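Local structure of superoxide dismutase [Fe] (Methanothermobacter thermautotrophicus, 1MA1) at residues G77-L82 against F160-V165; M147-E150 against N155-P158. The protein destroys superoxide radicals as an iron-dependent dismutase, converting two superoxide anions and two protons into hydrogen peroxide and dioxygen. One frame throughout, in Å; residues are numbered along the deposited sequence.

Interaction 1: residues G77-L82 against F160-V165; sequences GYVLHL and FRILLV. With FE (Fe (III) ion), chain G.
Leu-80 sets one methyl, CD2, between two branched side chains of 160-165. It meets Ile-162 CD1 at 3.8 Å and Val-165 CG2 at 3.7 Å, crossing each side chain at about a right angle. Its CG stands anti to the carbonyl carbon (chi1 -71°), and CD1 continues the extended chain while CD2 branches off to make both contacts. With chi2 at 175°, the long branch of Ile-162 reaches the helix, and CD1 also lies 4.1 Å from Val-79 CG1. Val-165 uses its other methyl differently: CG1 rests 3.6 Å from Leu-80 O. Aliphatic residues suit this buried seam with no hydrogen bonds across it.

One residue further on, His-81 leaves the backbone pointing away from 160-165, and its NE2 binds the iron at 2.1 Å. The nitrogen not bound to iron is used too: ND1 donates to Gly-77 O (2.9 Å, N-H...O 157°), which lies almost in the ring plane and also accepts the helical bond from His-81 N on the opposite face of its plane. Together with the metal bond, this bond probably fixes the turn of the imidazole. His-33, Asp-167, His-171 and water 1 complete the metal site.

Trp-132 of strand 131-138 packs on both Leu-80 and Val-165, and Phe-160 of the second subunit covers Val-79. The contact thus seats helix 64-86 against strand 164-167 and the chain leading into it.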
# COMPACT_ATOMS: atom_id res chain seq x y z
N GLY A 77 4.05 -8.85 11.71
CA GLY A 77 5.36 -9.46 11.83
C GLY A 77 5.43 -10.53 12.90
O GLY A 77 5.86 -11.65 12.62
N TYR A 78 5.02 -10.20 14.11
CA TYR A 78 5.05 -11.16 15.20
C TYR A 78 4.22 -12.41 14.90
O TYR A 78 4.70 -13.53 15.08
CB TYR A 78 4.51 -10.53 16.48
CG TYR A 78 4.33 -11.53 17.60
CD1 TYR A 78 5.39 -11.87 18.43
CD2 TYR A 78 3.10 -12.16 17.80
CE1 TYR A 78 5.23 -12.80 19.43
CE2 TYR A 78 2.93 -13.09 18.80
CZ TYR A 78 4.00 -13.41 19.61
OH TYR A 78 3.83 -14.36 20.59
N VAL A 79 2.98 -12.21 14.46
CA VAL A 79 2.05 -13.32 14.23
C VAL A 79 2.51 -14.24 13.10
O VAL A 79 2.50 -15.45 13.26
CB VAL A 79 0.63 -12.82 13.89
CG1 VAL A 79 -0.25 -13.99 13.54
CG2 VAL A 79 0.03 -12.07 15.06
N LEU A 80 2.92 -13.67 11.97
CA LEU A 80 3.36 -14.47 10.83
C LEU A 80 4.63 -15.29 11.10
O LEU A 80 4.72 -16.45 10.67
CB LEU A 80 3.58 -13.59 9.60
CG LEU A 80 2.30 -13.03 8.97
CD1 LEU A 80 2.59 -12.02 7.89
CD2 LEU A 80 1.52 -14.18 8.40
N HIS A 81 5.61 -14.70 11.81
CA HIS A 81 6.82 -15.46 12.14
C HIS A 81 6.43 -16.59 13.09
O HIS A 81 6.94 -17.70 12.99
CB HIS A 81 7.93 -14.57 12.75
CG HIS A 81 8.68 -13.75 11.74
ND1 HIS A 81 8.21 -12.55 11.26
CD2 HIS A 81 9.90 -13.92 11.15
CE1 HIS A 81 9.09 -12.02 10.42
NE2 HIS A 81 10.13 -12.83 10.34
N LEU A 82 5.49 -16.32 13.98
CA LEU A 82 5.03 -17.36 14.90
C LEU A 82 4.51 -18.61 14.17
O LEU A 82 4.91 -19.72 14.50
CB LEU A 82 3.94 -16.84 15.82
CG LEU A 82 3.41 -17.82 16.88
CD1 LEU A 82 4.54 -18.17 17.84
CD2 LEU A 82 2.25 -17.17 17.67
N PHE A 160 -9.71 -13.83 8.14
CA PHE A 160 -9.30 -15.16 7.69
C PHE A 160 -8.11 -15.70 8.46
O PHE A 160 -7.20 -14.95 8.81
CB PHE A 160 -8.97 -15.14 6.20
CG PHE A 160 -10.18 -15.24 5.31
CD1 PHE A 160 -11.29 -14.44 5.53
CD2 PHE A 160 -10.20 -16.12 4.24
CE1 PHE A 160 -12.40 -14.54 4.71
CE2 PHE A 160 -11.30 -16.21 3.42
CZ PHE A 160 -12.40 -15.42 3.66
N ARG A 161 -8.11 -17.00 8.73
CA ARG A 161 -7.16 -17.60 9.67
C ARG A 161 -6.01 -18.30 8.97
O ARG A 161 -6.15 -18.71 7.82
CB ARG A 161 -7.88 -18.60 10.57
CG ARG A 161 -9.17 -18.06 11.16
CD ARG A 161 -9.24 -18.30 12.65
NE ARG A 161 -8.67 -17.17 13.37
CZ ARG A 161 -8.26 -17.21 14.64
NH1 ARG A 161 -8.36 -18.33 15.34
NH2 ARG A 161 -7.74 -16.12 15.20
N ILE A 162 -4.88 -18.42 9.65
CA ILE A 162 -3.66 -18.90 8.99
C ILE A 162 -3.54 -20.42 9.05
O ILE A 162 -3.68 -21.03 10.10
CB ILE A 162 -2.39 -18.28 9.63
CG1 ILE A 162 -2.43 -16.76 9.52
CG2 ILE A 162 -1.15 -18.79 8.91
CD1 ILE A 162 -1.26 -16.09 10.22
N LEU A 163 -3.28 -21.03 7.90
CA LEU A 163 -2.99 -22.46 7.84
C LEU A 163 -1.51 -22.75 7.59
O LEU A 163 -0.89 -23.54 8.30
CB LEU A 163 -3.83 -23.11 6.74
CG LEU A 163 -5.33 -23.06 6.97
CD1 LEU A 163 -6.07 -23.73 5.83
CD2 LEU A 163 -5.63 -23.74 8.30
N LEU A 164 -0.97 -22.09 6.57
CA LEU A 164 0.40 -22.34 6.11
C LEU A 164 1.01 -20.99 5.75
O LEU A 164 0.34 -20.13 5.17
CB LEU A 164 0.38 -23.20 4.85
CG LEU A 164 1.55 -24.14 4.56
CD1 LEU A 164 1.68 -24.25 3.05
CD2 LEU A 164 2.83 -23.64 5.17
N VAL A 165 2.29 -20.81 6.07
CA VAL A 165 2.93 -19.52 5.90
C VAL A 165 4.36 -19.70 5.39
O VAL A 165 5.09 -20.57 5.86
CB VAL A 165 2.91 -18.75 7.26
CG1 VAL A 165 4.21 -18.03 7.48
CG2 VAL A 165 1.76 -17.75 7.28
FE FE G . 11.08 -12.69 8.43
O HOH W 1 9.88 -11.27 7.96

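Interaction 2: residues M147-E150 against N155-P158; sequences MQVE and NVIP
Asn-155 and Gln-148 meet through water 2, held by two sound bonds and a third of doubtful length. The water accepts from Asn-155 ND2 at 2.7 Å and donates to Gln-148 OE1 at 3.0 Å and to the backbone Gln-148 O, though the modelled length of this last bond is too short to trust. Gln-148 runs extended from the strand, and with OE1 on the water and NE2 bonded to Ala-123 O its amide is held from both ends. Asn-155 also lays its CB 3.6 Å from Gln-148 O. Its backbone is left-handed helical (phi 59°), a conformation asparagine tolerates better than most residues, here where the chain comes back beside the strand.

Glu-150 passes obliquely by the same amide, its CG 3.8 Å from Asn-155 ND2, with the carboxylate and amide planes 53° apart. The carboxylate looks to other chains for its charge partners: Lys-151 of the third subunit and Lys-69 of the second.

The apolar half belongs to Met-147, whose CG and SD run extended from CB (chi2 -179°), which carries SD to 4.2 Å from Val-156 CA. Shortening this residue to an alanine would probably open a gap beside Val-156, where the sulfur now lies. Val-149 adds a looser contact, CG1 to Val-156 CG1 at 4.2 Å.

Strand 143-150 is bonded along its other side to strand 131-138, through Met-147 with Val-134 and Val-149 with Trp-132, while Val-156 bonds and packs against the second subunit; the loop lies between the sheet and the second subunit.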
# COMPACT_ATOMS: atom_id res chain seq x y z
N MET A 147 -3.31 -16.17 -0.05
CA MET A 147 -3.06 -14.73 -0.17
C MET A 147 -1.59 -14.36 -0.23
O MET A 147 -0.74 -15.04 0.36
CB MET A 147 -3.78 -13.93 0.96
CG MET A 147 -4.01 -14.66 2.27
SD MET A 147 -4.89 -13.70 3.58
CE MET A 147 -6.43 -13.91 3.04
N GLN A 148 -1.28 -13.30 -0.97
CA GLN A 148 0.09 -12.83 -1.06
C GLN A 148 0.22 -11.57 -0.25
O GLN A 148 -0.25 -10.53 -0.67
CB GLN A 148 0.47 -12.55 -2.50
CG GLN A 148 1.92 -12.21 -2.68
CD GLN A 148 2.21 -11.66 -4.04
OE1 GLN A 148 1.87 -10.51 -4.35
NE2 GLN A 148 2.82 -12.49 -4.89
N VAL A 149 0.83 -11.67 0.93
CA VAL A 149 0.93 -10.55 1.84
C VAL A 149 2.20 -9.77 1.56
O VAL A 149 3.28 -10.34 1.56
CB VAL A 149 1.01 -11.02 3.27
CG1 VAL A 149 1.13 -9.80 4.20
CG2 VAL A 149 -0.21 -11.90 3.59
N GLU A 150 2.07 -8.46 1.32
CA GLU A 150 3.22 -7.58 1.26
C GLU A 150 3.51 -7.06 2.64
O GLU A 150 2.59 -6.93 3.45
CB GLU A 150 2.97 -6.42 0.31
CG GLU A 150 2.85 -6.90 -1.12
CD GLU A 150 2.93 -5.78 -2.14
OE1 GLU A 150 2.64 -4.63 -1.77
OE2 GLU A 150 3.26 -6.06 -3.31
N ASN A 155 -2.53 -6.40 1.59
CA ASN A 155 -3.28 -7.38 0.82
C ASN A 155 -3.59 -8.62 1.65
O ASN A 155 -3.42 -9.74 1.18
CB ASN A 155 -2.52 -7.78 -0.44
CG ASN A 155 -2.11 -6.58 -1.27
OD1 ASN A 155 -2.89 -5.64 -1.47
ND2 ASN A 155 -0.89 -6.61 -1.77
N VAL A 156 -4.06 -8.41 2.87
CA VAL A 156 -4.60 -9.53 3.62
C VAL A 156 -6.10 -9.39 3.88
O VAL A 156 -6.61 -8.29 4.10
CB VAL A 156 -3.81 -9.74 4.95
CG1 VAL A 156 -2.78 -8.65 5.09
CG2 VAL A 156 -4.77 -9.84 6.16
N ILE A 157 -6.81 -10.51 3.80
CA ILE A 157 -8.24 -10.52 4.02
C ILE A 157 -8.51 -10.53 5.52
O ILE A 157 -8.18 -11.49 6.20
CB ILE A 157 -8.87 -11.76 3.40
CG1 ILE A 157 -8.50 -11.84 1.91
CG2 ILE A 157 -10.38 -11.72 3.58
CD1 ILE A 157 -8.94 -13.13 1.24
N PRO A 158 -9.10 -9.44 6.05
CA PRO A 158 -9.38 -9.46 7.48
C PRO A 158 -10.23 -10.66 7.88
O PRO A 158 -11.10 -11.08 7.12
CB PRO A 158 -10.07 -8.12 7.73
CG PRO A 158 -10.54 -7.70 6.38
CD PRO A 158 -9.46 -8.15 5.46
O HOH W 2 0.59 -8.83 -2.18

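How the interactions relate
From the N terminus, after the long helix 27-57 comes helix 64-86, which carries 77-82 of interaction 1. The chain then builds strands 131-138 and 143-150, and 147-150 meets 155-158 after four intervening residues, closing the small loop of interaction 2. One residue later, 160-165 begins its return to the helix and closes a loop spanning 77 residues, within which interaction 2 is nested. Interaction 1 ties the alpha-hairpin region to the C-terminal one, whereas interaction 2 stays within the latter. Their strands flank 131-138 in one antiparallel sheet, the two contacts lie side by side at residues 158 and 160, and both border the second subunit.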